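Local coordinates for isomaltodextranase (Arthrobacter globiformis, PDB 5AWO), which hydrolyses alpha-1,6-glucosidic linkages in polysaccharides such as dextran, releasing successive isomaltose units from the non-reducing ends of the chains, at residues A[54-59]-A[103-108]; A[61-66]-A[117-122]; A[86-91]-A[99-104]. All blocks are in the same frame, centred on the assembly; numbering follows the deposited sequence.

Contact 1: A[54-59]-A[103-108]; sequences IPENEW and WQHDWA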
loop_
_atom_site.group_PDB
_atom_site.type_symbol
_atom_site.label_atom_id
_atom_site.label_comp_id
_atom_site.label_asym_id
_atom_site.label_seq_id
_atom_site.Cartn_x
_atom_site.Cartn_y
_atom_site.Cartn_z
ATOM N N ILE A 54 -12.719 18.621 13.869
ATOM C CA ILE A 54 -12.940 18.008 15.181
ATOM C C ILE A 54 -12.558 19.016 16.278
ATOM O O ILE A 54 -11.451 19.567 16.257
ATOM C CB ILE A 54 -12.204 16.663 15.353
ATOM C CG1 ILE A 54 -12.719 15.909 16.600
ATOM C CG2 ILE A 54 -10.694 16.849 15.386
ATOM C CD1 ILE A 54 -12.175 14.506 16.799
ATOM N N PRO A 55 -13.467 19.252 17.238
ATOM C CA PRO A 55 -13.035 20.029 18.404
ATOM C C PRO A 55 -11.907 19.394 19.185
ATOM O O PRO A 55 -11.788 18.178 19.261
ATOM C CB PRO A 55 -14.307 20.118 19.259
ATOM C CG PRO A 55 -15.424 19.959 18.307
ATOM C CD PRO A 55 -14.909 18.948 17.294
ATOM N N GLU A 56 -11.072 20.228 19.803
ATOM C CA GLU A 56 -9.933 19.733 20.511
ATOM C C GLU A 56 -10.324 18.776 21.633
ATOM O O GLU A 56 -9.625 17.810 21.859
ATOM C CB GLU A 56 -9.101 20.899 21.078
ATOM C CG GLU A 56 -7.700 20.510 21.489
ATOM C CD GLU A 56 -6.859 21.693 21.946
ATOM O OE1 GLU A 56 -7.464 22.627 22.522
ATOM O OE2 GLU A 56 -5.635 21.675 21.710
ATOM N N ASN A 57 -11.410 19.071 22.368
ATOM C CA ASN A 57 -11.814 18.141 23.424
ATOM C C ASN A 57 -12.282 16.787 22.899
ATOM O O ASN A 57 -12.045 15.754 23.547
ATOM C CB ASN A 57 -12.907 18.694 24.335
ATOM C CG ASN A 57 -13.073 17.831 25.581
ATOM O OD1 ASN A 57 -12.117 17.636 26.324
ATOM N ND2 ASN A 57 -14.250 17.237 25.762
ATOM N N GLU A 58 -12.915 16.790 21.725
ATOM C CA GLU A 58 -13.316 15.518 21.096
ATOM C C GLU A 58 -12.105 14.721 20.640
ATOM O O GLU A 58 -12.055 13.503 20.804
ATOM C CB GLU A 58 -14.268 15.789 19.953
ATOM C CG GLU A 58 -15.643 16.137 20.483
ATOM C CD GLU A 58 -16.246 14.966 21.231
ATOM O OE1 GLU A 58 -16.764 14.064 20.575
ATOM O OE2 GLU A 58 -16.145 14.907 22.468
ATOM N N TRP A 59 -11.095 15.411 20.113
ATOM C CA TRP A 59 -9.816 14.783 19.822
ATOM C C TRP A 59 -9.197 14.139 21.072
ATOM O O TRP A 59 -8.760 12.990 21.046
ATOM C CB TRP A 59 -8.905 15.841 19.209
ATOM C CG TRP A 59 -7.434 15.598 19.087
ATOM C CD1 TRP A 59 -6.441 16.174 19.845
ATOM C CD2 TRP A 59 -6.750 14.813 18.089
ATOM N NE1 TRP A 59 -5.217 15.779 19.403
ATOM C CE2 TRP A 59 -5.365 14.964 18.304
ATOM C CE3 TRP A 59 -7.180 14.014 17.023
ATOM C CZ2 TRP A 59 -4.401 14.299 17.532
ATOM C CZ3 TRP A 59 -6.215 13.376 16.246
ATOM C CH2 TRP A 59 -4.863 13.511 16.494
ATOM N N TRP A 103 -7.986 25.407 18.675
ATOM C CA TRP A 103 -7.210 24.528 19.542
ATOM C C TRP A 103 -6.322 25.396 20.439
ATOM O O TRP A 103 -5.748 26.384 19.977
ATOM C CB TRP A 103 -6.376 23.548 18.712
ATOM C CG TRP A 103 -7.191 22.396 18.166
ATOM C CD1 TRP A 103 -8.499 22.412 17.819
ATOM C CD2 TRP A 103 -6.726 21.069 17.965
ATOM N NE1 TRP A 103 -8.899 21.149 17.429
ATOM C CE2 TRP A 103 -7.823 20.307 17.501
ATOM C CE3 TRP A 103 -5.496 20.431 18.141
ATOM C CZ2 TRP A 103 -7.702 18.949 17.192
ATOM C CZ3 TRP A 103 -5.388 19.079 17.841
ATOM C CH2 TRP A 103 -6.492 18.361 17.356
ATOM N N GLN A 104 -6.227 25.011 21.706
ATOM C CA GLN A 104 -5.367 25.689 22.675
ATOM C C GLN A 104 -3.941 25.176 22.668
ATOM O O GLN A 104 -3.039 25.828 23.222
ATOM C CB GLN A 104 -5.971 25.533 24.072
ATOM C CG GLN A 104 -7.318 26.217 24.216
ATOM C CD GLN A 104 -7.912 26.046 25.610
ATOM O OE1 GLN A 104 -8.244 24.933 26.026
ATOM N NE2 GLN A 104 -8.054 27.151 26.338
ATOM N N HIS A 105 -3.707 24.010 22.063
ATOM C CA HIS A 105 -2.400 23.397 22.081
ATOM C C HIS A 105 -1.934 23.128 20.670
ATOM O O HIS A 105 -2.766 22.862 19.799
ATOM C CB HIS A 105 -2.437 22.094 22.859
ATOM C CG HIS A 105 -3.004 22.224 24.235
ATOM N ND1 HIS A 105 -2.279 22.748 25.283
ATOM C CD2 HIS A 105 -4.217 21.893 24.742
ATOM C CE1 HIS A 105 -3.025 22.751 26.372
ATOM N NE2 HIS A 105 -4.201 22.232 26.074
ATOM N N ASP A 106 -0.618 23.160 20.473
ATOM C CA ASP A 106 0.018 22.979 19.184
ATOM C C ASP A 106 0.323 21.498 18.889
ATOM O O ASP A 106 0.016 20.600 19.692
ATOM C CB ASP A 106 1.259 23.910 19.023
ATOM C CG ASP A 106 2.423 23.555 19.933
ATOM O OD1 ASP A 106 2.425 22.498 20.593
ATOM O OD2 ASP A 106 3.388 24.359 19.946
ATOM N N TRP A 107 0.897 21.236 17.724
ATOM C CA TRP A 107 1.167 19.862 17.321
ATOM C C TRP A 107 2.109 19.170 18.305
ATOM O O TRP A 107 1.940 17.993 18.604
ATOM C CB TRP A 107 1.785 19.822 15.936
ATOM C CG TRP A 107 0.890 20.217 14.770
ATOM C CD1 TRP A 107 1.090 21.238 13.887
ATOM C CD2 TRP A 107 -0.274 19.523 14.306
ATOM N NE1 TRP A 107 0.098 21.260 12.939
ATOM C CE2 TRP A 107 -0.749 20.208 13.174
ATOM C CE3 TRP A 107 -0.984 18.409 14.762
ATOM C CZ2 TRP A 107 -1.887 19.792 12.469
ATOM C CZ3 TRP A 107 -2.117 17.994 14.065
ATOM C CH2 TRP A 107 -2.562 18.697 12.947
ATOM N N ALA A 108 3.105 19.905 18.814
ATOM C CA ALA A 108 4.098 19.290 19.709
ATOM C C ALA A 108 3.451 18.851 21.005
ATOM O O ALA A 108 3.752 17.775 21.519
ATOM C CB ALA A 108 5.234 20.260 20.003
HETATM O O HOH W 1 -7.531 22.283 25.310
#
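The carboxylate of Glu56 receives two consecutive backbone N-H groups. Gln104 N gives a nearly straight bond to Glu56 OE1 (2.8 Å, 170°), coming in on the syn side but tilted out of the carboxylate plane; His105 N gives a more bent one to Glu56 OE2 at 3.0 Å, on its syn lone pair. Glu56 gets there with CG anti to its backbone N (chi1 -163°) and an extended chain, and a water bridges its OE1 to Gln104 OE1. A third bond has the same sense, Trp103 NE1 donating to Ile54 O at 3.2 Å; it lies in both the indole plane and the carbonyl plane, which fixes the rotation of the ring. The aliphatic part of Glu56 then lies over one indole face, its CB 3.6 Å from the centroid of the Trp103 five-membered ring and almost on the ring normal, a CH-pi contact. Deeper in, Trp103 CH2 sits 3.3 Å from Trp59 CD1, over a face of Trp59, with the ring planes 40° apart. The contact joins the first turn of helix 56-68 to the loop entering helix 107-116, two helices of the TIM barrel. Trp110 of the latter donates to Glu56 OE2 and meets Trp59 edge-to-face, while Trp59 also packs on Leu121 of strand 120-124.

Contact 2: A[61-66]-A[117-122]; sequences VNIDWL and RKMKLG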
loop_
_atom_site.group_PDB
_atom_site.type_symbol
_atom_site.label_atom_id
_atom_site.label_comp_id
_atom_site.label_asym_id
_atom_site.label_seq_id
_atom_site.Cartn_x
_atom_site.Cartn_y
_atom_site.Cartn_z
ATOM N N VAL A 61 -10.704 13.209 23.951
ATOM C CA VAL A 61 -11.494 12.104 24.495
ATOM C C VAL A 61 -11.319 10.858 23.613
ATOM O O VAL A 61 -11.158 9.749 24.114
ATOM C CB VAL A 61 -12.963 12.506 24.723
ATOM C CG1 VAL A 61 -13.786 11.335 25.219
ATOM C CG2 VAL A 61 -13.047 13.613 25.781
ATOM N N ASN A 62 -11.281 11.045 22.299
ATOM C CA ASN A 62 -10.963 9.901 21.429
ATOM C C ASN A 62 -9.591 9.311 21.684
ATOM O O ASN A 62 -9.434 8.088 21.757
ATOM C CB ASN A 62 -11.096 10.274 19.949
ATOM C CG ASN A 62 -12.541 10.319 19.488
ATOM O OD1 ASN A 62 -13.138 11.383 19.259
ATOM N ND2 ASN A 62 -13.133 9.154 19.398
ATOM N N ILE A 63 -8.575 10.168 21.853
ATOM C CA ILE A 63 -7.246 9.681 22.152
ATOM C C ILE A 63 -7.236 8.860 23.464
ATOM O O ILE A 63 -6.610 7.803 23.535
ATOM C CB ILE A 63 -6.202 10.814 22.253
ATOM C CG1 ILE A 63 -5.943 11.395 20.854
ATOM C CG2 ILE A 63 -4.913 10.332 22.908
ATOM C CD1 ILE A 63 -5.127 12.665 20.872
ATOM N N ASP A 64 -7.895 9.389 24.489
ATOM C CA ASP A 64 -7.918 8.700 25.790
ATOM C C ASP A 64 -8.617 7.340 25.670
ATOM O O ASP A 64 -8.167 6.353 26.246
ATOM C CB ASP A 64 -8.581 9.576 26.854
ATOM C CG ASP A 64 -7.751 10.811 27.209
ATOM O OD1 ASP A 64 -6.551 10.819 26.916
ATOM O OD2 ASP A 64 -8.341 11.753 27.798
ATOM N N TRP A 65 -9.672 7.295 24.868
ATOM C CA TRP A 65 -10.375 6.047 24.572
ATOM C C TRP A 65 -9.464 5.084 23.814
ATOM O O TRP A 65 -9.369 3.923 24.166
ATOM C CB TRP A 65 -11.661 6.344 23.801
ATOM C CG TRP A 65 -12.279 5.194 23.057
ATOM C CD1 TRP A 65 -12.856 4.066 23.579
ATOM C CD2 TRP A 65 -12.387 5.075 21.641
ATOM N NE1 TRP A 65 -13.330 3.272 22.573
ATOM C CE2 TRP A 65 -13.074 3.881 21.370
ATOM C CE3 TRP A 65 -12.013 5.898 20.569
ATOM C CZ2 TRP A 65 -13.350 3.463 20.078
ATOM C CZ3 TRP A 65 -12.299 5.482 19.282
ATOM C CH2 TRP A 65 -12.957 4.275 19.047
ATOM N N LEU A 66 -8.740 5.572 22.805
ATOM C CA LEU A 66 -7.821 4.720 22.084
ATOM C C LEU A 66 -6.739 4.191 23.001
ATOM O O LEU A 66 -6.364 3.029 22.943
ATOM C CB LEU A 66 -7.148 5.457 20.919
ATOM C CG LEU A 66 -8.104 5.861 19.798
ATOM C CD1 LEU A 66 -7.402 6.889 18.938
ATOM C CD2 LEU A 66 -8.553 4.659 18.989
ATOM N N ARG A 117 1.033 8.205 26.254
ATOM C CA ARG A 117 0.076 7.112 26.150
ATOM C C ARG A 117 0.533 6.016 25.167
ATOM O O ARG A 117 -0.291 5.221 24.718
ATOM C CB ARG A 117 -1.290 7.688 25.782
ATOM C CG ARG A 117 -1.867 8.515 26.919
ATOM C CD ARG A 117 -2.935 9.523 26.538
ATOM N NE ARG A 117 -3.386 10.268 27.718
ATOM C CZ ARG A 117 -2.682 11.222 28.339
ATOM N NH1 ARG A 117 -1.488 11.587 27.907
ATOM N NH2 ARG A 117 -3.194 11.833 29.408
ATOM N N LYS A 118 1.837 5.954 24.886
ATOM C CA LYS A 118 2.439 4.968 23.978
ATOM C C LYS A 118 1.866 5.069 22.543
ATOM O O LYS A 118 1.734 4.069 21.836
ATOM C CB LYS A 118 2.278 3.531 24.499
ATOM C CG LYS A 118 2.666 3.296 25.961
ATOM C CD LYS A 118 2.287 1.878 26.390
ATOM C CE LYS A 118 2.166 1.735 27.892
ATOM N NZ LYS A 118 3.451 1.997 28.588
ATOM N N MET A 119 1.576 6.299 22.127
ATOM C CA MET A 119 0.953 6.558 20.825
ATOM C C MET A 119 1.737 7.643 20.088
ATOM O O MET A 119 2.600 8.329 20.671
ATOM C CB MET A 119 -0.484 6.998 21.039
ATOM C CG MET A 119 -1.381 5.896 21.586
ATOM S SD MET A 119 -3.073 6.376 21.832
ATOM C CE MET A 119 -3.635 6.528 20.129
ATOM N N LYS A 120 1.405 7.802 18.805
ATOM C CA LYS A 120 2.070 8.731 17.898
ATOM C C LYS A 120 1.030 9.557 17.150
ATOM O O LYS A 120 -0.139 9.157 17.007
ATOM C CB LYS A 120 2.937 7.978 16.904
ATOM C CG LYS A 120 4.086 7.206 17.560
ATOM C CD LYS A 120 4.791 6.255 16.602
ATOM C CE LYS A 120 5.312 5.014 17.341
ATOM N NZ LYS A 120 6.024 3.982 16.525
ATOM N N LEU A 121 1.456 10.725 16.691
ATOM C CA LEU A 121 0.638 11.624 15.894
ATOM C C LEU A 121 0.737 11.346 14.410
ATOM O O LEU A 121 1.817 11.307 13.844
ATOM C CB LEU A 121 1.128 13.059 16.126
ATOM C CG LEU A 121 0.416 14.175 15.364
ATOM C CD1 LEU A 121 -1.029 14.322 15.792
ATOM C CD2 LEU A 121 1.180 15.483 15.544
ATOM N N GLY A 122 -0.422 11.190 13.758
ATOM C CA GLY A 122 -0.509 11.170 12.307
ATOM C C GLY A 122 -1.119 12.457 11.822
ATOM O O GLY A 122 -2.046 12.986 12.430
HETATM O O HOH W 2 -5.370 8.708 28.893
#
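Asp64 and Arg117 mark the closest approach of the two backbones, yet the CA of Asp64 and the CA of Arg117 are still 8.2 Å apart, and side chains bridge the interval. Residues 61-66 are regular helix, with Trp65 N bonded to Val61 O and Leu66 N to Asn62 O, whereas 117-122 begins as a helix terminus and straightens into a strand from Lys120 onward. Lys118, at positive phi, is the C-prime residue of a Schellman motif: Met119 N returns to Leu114 O and Lys118 N to Ala115 O, which ends the preceding helix and turns the chain toward the barrel sheet.

On the partly exposed side, Arg117 NE lies 3.3 Å from Asp64 OD1. This is a salt bridge whose hydrogen bond is weak, bent to 123°, although the carboxylate and guanidinium planes are only 26° apart. A water takes the N-H of Arg117 NE at 2.8 Å and donates weakly to Asp64 OD1, so it supplements the direct bond. Tyr113 is the stronger partner of both groups: its OH bonds to Asp64 OD1, its backbone O accepts from Arg117 NH1, and its ring makes a cation-pi contact with the arginine. Lys60 pairs with Asp64 OD2.

Beneath this pair the packing is apolar. Met119 runs extended to SD and then bends at its last torsion (chi3 71°), placing CE 3.8 Å from Leu66 CB and 4.0 Å from Leu66 CD1; the two side chains cross at about a right angle. Ile63 CG2 stands 4.2 Å from Arg117 CD and 4.5 Å from Met119 SD, between the salt bridge and the methionine.

Within the TIM barrel, helix 56-68 packs here on the turn between helix 107-116 and strand 120-124, with Leu114 of helix 107-116 touching both Ile63 and Met119, and Leu66 reaching Trp41 of strand 39-42.

Contact 3: A[86-91]-A[99-104]; sequences GSSRTT and YNDSWQ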
loop_
_atom_site.group_PDB
_atom_site.type_symbol
_atom_site.label_atom_id
_atom_site.label_comp_id
_atom_site.label_asym_id
_atom_site.label_seq_id
_atom_site.Cartn_x
_atom_site.Cartn_y
_atom_site.Cartn_z
ATOM N N GLY A 86 -9.644 26.279 8.330
ATOM C CA GLY A 86 -9.606 27.035 9.580
ATOM C C GLY A 86 -8.365 26.805 10.431
ATOM O O GLY A 86 -8.320 27.194 11.598
ATOM N N SER A 87 -7.351 26.153 9.854
ATOM C CA SER A 87 -6.024 26.108 10.477
ATOM C C SER A 87 -5.156 27.165 9.795
ATOM O O SER A 87 -4.506 26.875 8.792
ATOM C CB SER A 87 -5.412 24.721 10.331
ATOM O OG SER A 87 -4.179 24.625 11.008
ATOM N N SER A 88 -5.171 28.395 10.331
ATOM C CA SER A 88 -4.500 29.525 9.693
ATOM C C SER A 88 -3.249 29.978 10.399
ATOM O O SER A 88 -2.419 30.632 9.772
ATOM C CB SER A 88 -5.457 30.726 9.558
ATOM O OG SER A 88 -5.672 31.402 10.794
ATOM N N ARG A 89 -3.122 29.683 11.686
ATOM C CA ARG A 89 -1.928 30.109 12.426
ATOM C C ARG A 89 -0.725 29.342 11.907
ATOM O O ARG A 89 -0.809 28.111 11.739
ATOM C CB ARG A 89 -2.091 29.857 13.912
ATOM C CG ARG A 89 -3.207 30.679 14.558
ATOM C CD ARG A 89 -3.416 30.375 16.032
ATOM N NE ARG A 89 -3.861 28.998 16.271
ATOM C CZ ARG A 89 -4.335 28.534 17.428
ATOM N NH1 ARG A 89 -4.477 29.343 18.472
ATOM N NH2 ARG A 89 -4.701 27.255 17.528
ATOM N N THR A 90 0.394 30.039 11.646
ATOM C CA THR A 90 1.589 29.370 11.167
ATOM C C THR A 90 2.849 29.860 11.882
ATOM O O THR A 90 2.847 30.916 12.535
ATOM C CB THR A 90 1.773 29.560 9.657
ATOM O OG1 THR A 90 1.889 30.956 9.349
ATOM C CG2 THR A 90 0.624 28.930 8.869
ATOM N N THR A 91 3.906 29.069 11.756
ATOM C CA THR A 91 5.232 29.485 12.203
ATOM C C THR A 91 5.698 30.653 11.347
ATOM O O THR A 91 5.072 31.058 10.345
ATOM C CB THR A 91 6.259 28.347 12.050
ATOM O OG1 THR A 91 6.462 28.069 10.654
ATOM C CG2 THR A 91 5.822 27.078 12.764
ATOM N N TYR A 99 -4.041 21.861 14.575
ATOM C CA TYR A 99 -5.060 21.330 13.668
ATOM C C TYR A 99 -6.127 22.364 13.282
ATOM O O TYR A 99 -6.623 22.369 12.159
ATOM C CB TYR A 99 -5.723 20.077 14.257
ATOM C CG TYR A 99 -6.954 19.678 13.483
ATOM C CD1 TYR A 99 -6.861 19.075 12.237
ATOM C CD2 TYR A 99 -8.221 19.970 13.961
ATOM C CE1 TYR A 99 -8.006 18.746 11.509
ATOM C CE2 TYR A 99 -9.364 19.630 13.243
ATOM C CZ TYR A 99 -9.243 19.028 12.010
ATOM O OH TYR A 99 -10.381 18.742 11.301
ATOM N N ASN A 100 -6.471 23.252 14.220
ATOM C CA ASN A 100 -7.502 24.254 13.997
ATOM C C ASN A 100 -7.234 25.464 14.895
ATOM O O ASN A 100 -6.704 25.304 15.973
ATOM C CB ASN A 100 -8.886 23.665 14.335
ATOM C CG ASN A 100 -10.024 24.610 14.015
ATOM O OD1 ASN A 100 -10.550 25.314 14.905
ATOM N ND2 ASN A 100 -10.411 24.664 12.756
ATOM N N ASP A 101 -7.603 26.649 14.424
ATOM C CA ASP A 101 -7.385 27.886 15.198
ATOM C C ASP A 101 -8.080 27.885 16.575
ATOM O O ASP A 101 -7.686 28.670 17.437
ATOM C CB ASP A 101 -7.827 29.120 14.396
ATOM C CG ASP A 101 -6.915 29.435 13.225
ATOM O OD1 ASP A 101 -5.830 28.816 13.095
ATOM O OD2 ASP A 101 -7.322 30.297 12.417
ATOM N N SER A 102 -9.112 27.041 16.772
ATOM C CA SER A 102 -9.794 26.917 18.081
ATOM C C SER A 102 -8.994 26.148 19.119
ATOM O O SER A 102 -9.311 26.185 20.321
ATOM C CB SER A 102 -11.178 26.257 17.937
ATOM O OG SER A 102 -11.059 24.888 17.571
ATOM N N TRP A 103 -7.986 25.407 18.675
ATOM C CA TRP A 103 -7.210 24.528 19.542
ATOM C C TRP A 103 -6.322 25.396 20.439
ATOM O O TRP A 103 -5.748 26.384 19.977
ATOM C CB TRP A 103 -6.376 23.548 18.712
ATOM C CG TRP A 103 -7.191 22.396 18.166
ATOM C CD1 TRP A 103 -8.499 22.412 17.819
ATOM C CD2 TRP A 103 -6.726 21.069 17.965
ATOM N NE1 TRP A 103 -8.899 21.149 17.429
ATOM C CE2 TRP A 103 -7.823 20.307 17.501
ATOM C CE3 TRP A 103 -5.496 20.431 18.141
ATOM C CZ2 TRP A 103 -7.702 18.949 17.192
ATOM C CZ3 TRP A 103 -5.388 19.079 17.841
ATOM C CH2 TRP A 103 -6.492 18.361 17.356
ATOM N N GLN A 104 -6.227 25.011 21.706
ATOM C CA GLN A 104 -5.367 25.689 22.675
ATOM C C GLN A 104 -3.941 25.176 22.668
ATOM O O GLN A 104 -3.039 25.828 23.222
ATOM C CB GLN A 104 -5.971 25.533 24.072
ATOM C CG GLN A 104 -7.318 26.217 24.216
ATOM C CD GLN A 104 -7.912 26.046 25.610
ATOM O OE1 GLN A 104 -8.244 24.933 26.026
ATOM N NE2 GLN A 104 -8.054 27.151 26.338
HETATM O O HOH W 3 -4.288 26.882 14.449
HETATM O O HOH W 4 -5.593 29.172 20.985
#
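Asp101 concentrates the tight part of this contact, its carboxylate taking up the backbone N-H groups of Ser88 and Arg89. Its OD1 accepts from Ser88 N at 2.9 Å and from Arg89 N at 3.2 Å, two donors that arrive from opposite faces of the carboxylate plane. Ser88 OG donates to Asp101 OD2 at 2.6 Å. In return Asp101 N donates to Gly86 O (3.0 Å, 160°), so backbone and side chain of one residue grip the same loop. With an alanine in place of Asp101, the N-H groups of Ser88 and Arg89 would probably lose their acceptor and the Ser88 hydroxyl would be free to turn. Asn100 OD1 forms an Asx turn by accepting from Ser102 N, and takes Ser102 OG from the opposite face, within a type I turn from Asn100 to Trp103.

The solvent side is held by water and long-range charge, apart from one straight, in-plane bond from Arg89 NH2 to Trp103 O (2.8 Å, 176°). Arg89 bends at chi3 (-64°) and lays one guanidinium face over Asp101 O. Its NE and Asp101 OD1, 3.7 Å apart, make a long salt bridge of charges alone, with no N-H pointing at the oxygen; one water bridges those two atoms and another links Arg89 NH1 to Trp103 O.

The Tyr99 side chain lies about 11 Å from that of Asp201, the probable nucleophile. Both segments belong to the long loop between strand 77-79 and helix 107-116, and Ser88 touches Ala133 of helix 132-135.

From the N terminus, the first segment to enter a contact is at helix 56-68, whose opening turn enters contact 1 and whose middle enters contact 2. After strand 77-79 comes the long loop in which contact 3 joins 86-91 to 99-104, closing a short excursion of seven residues. Contact 3 lies within the span of contact 2 and ends on the same stretch as contact 1, where Trp103 takes part in both. Contact 1 is completed at 103-108 and contact 2 at 117-122, so these two cross. Contacts 1 and 2 touch where Trp59 and Trp107 pack on Leu121. Together they tie helix 56-68, helix 107-116 and strand 120-124 to the intervening loop.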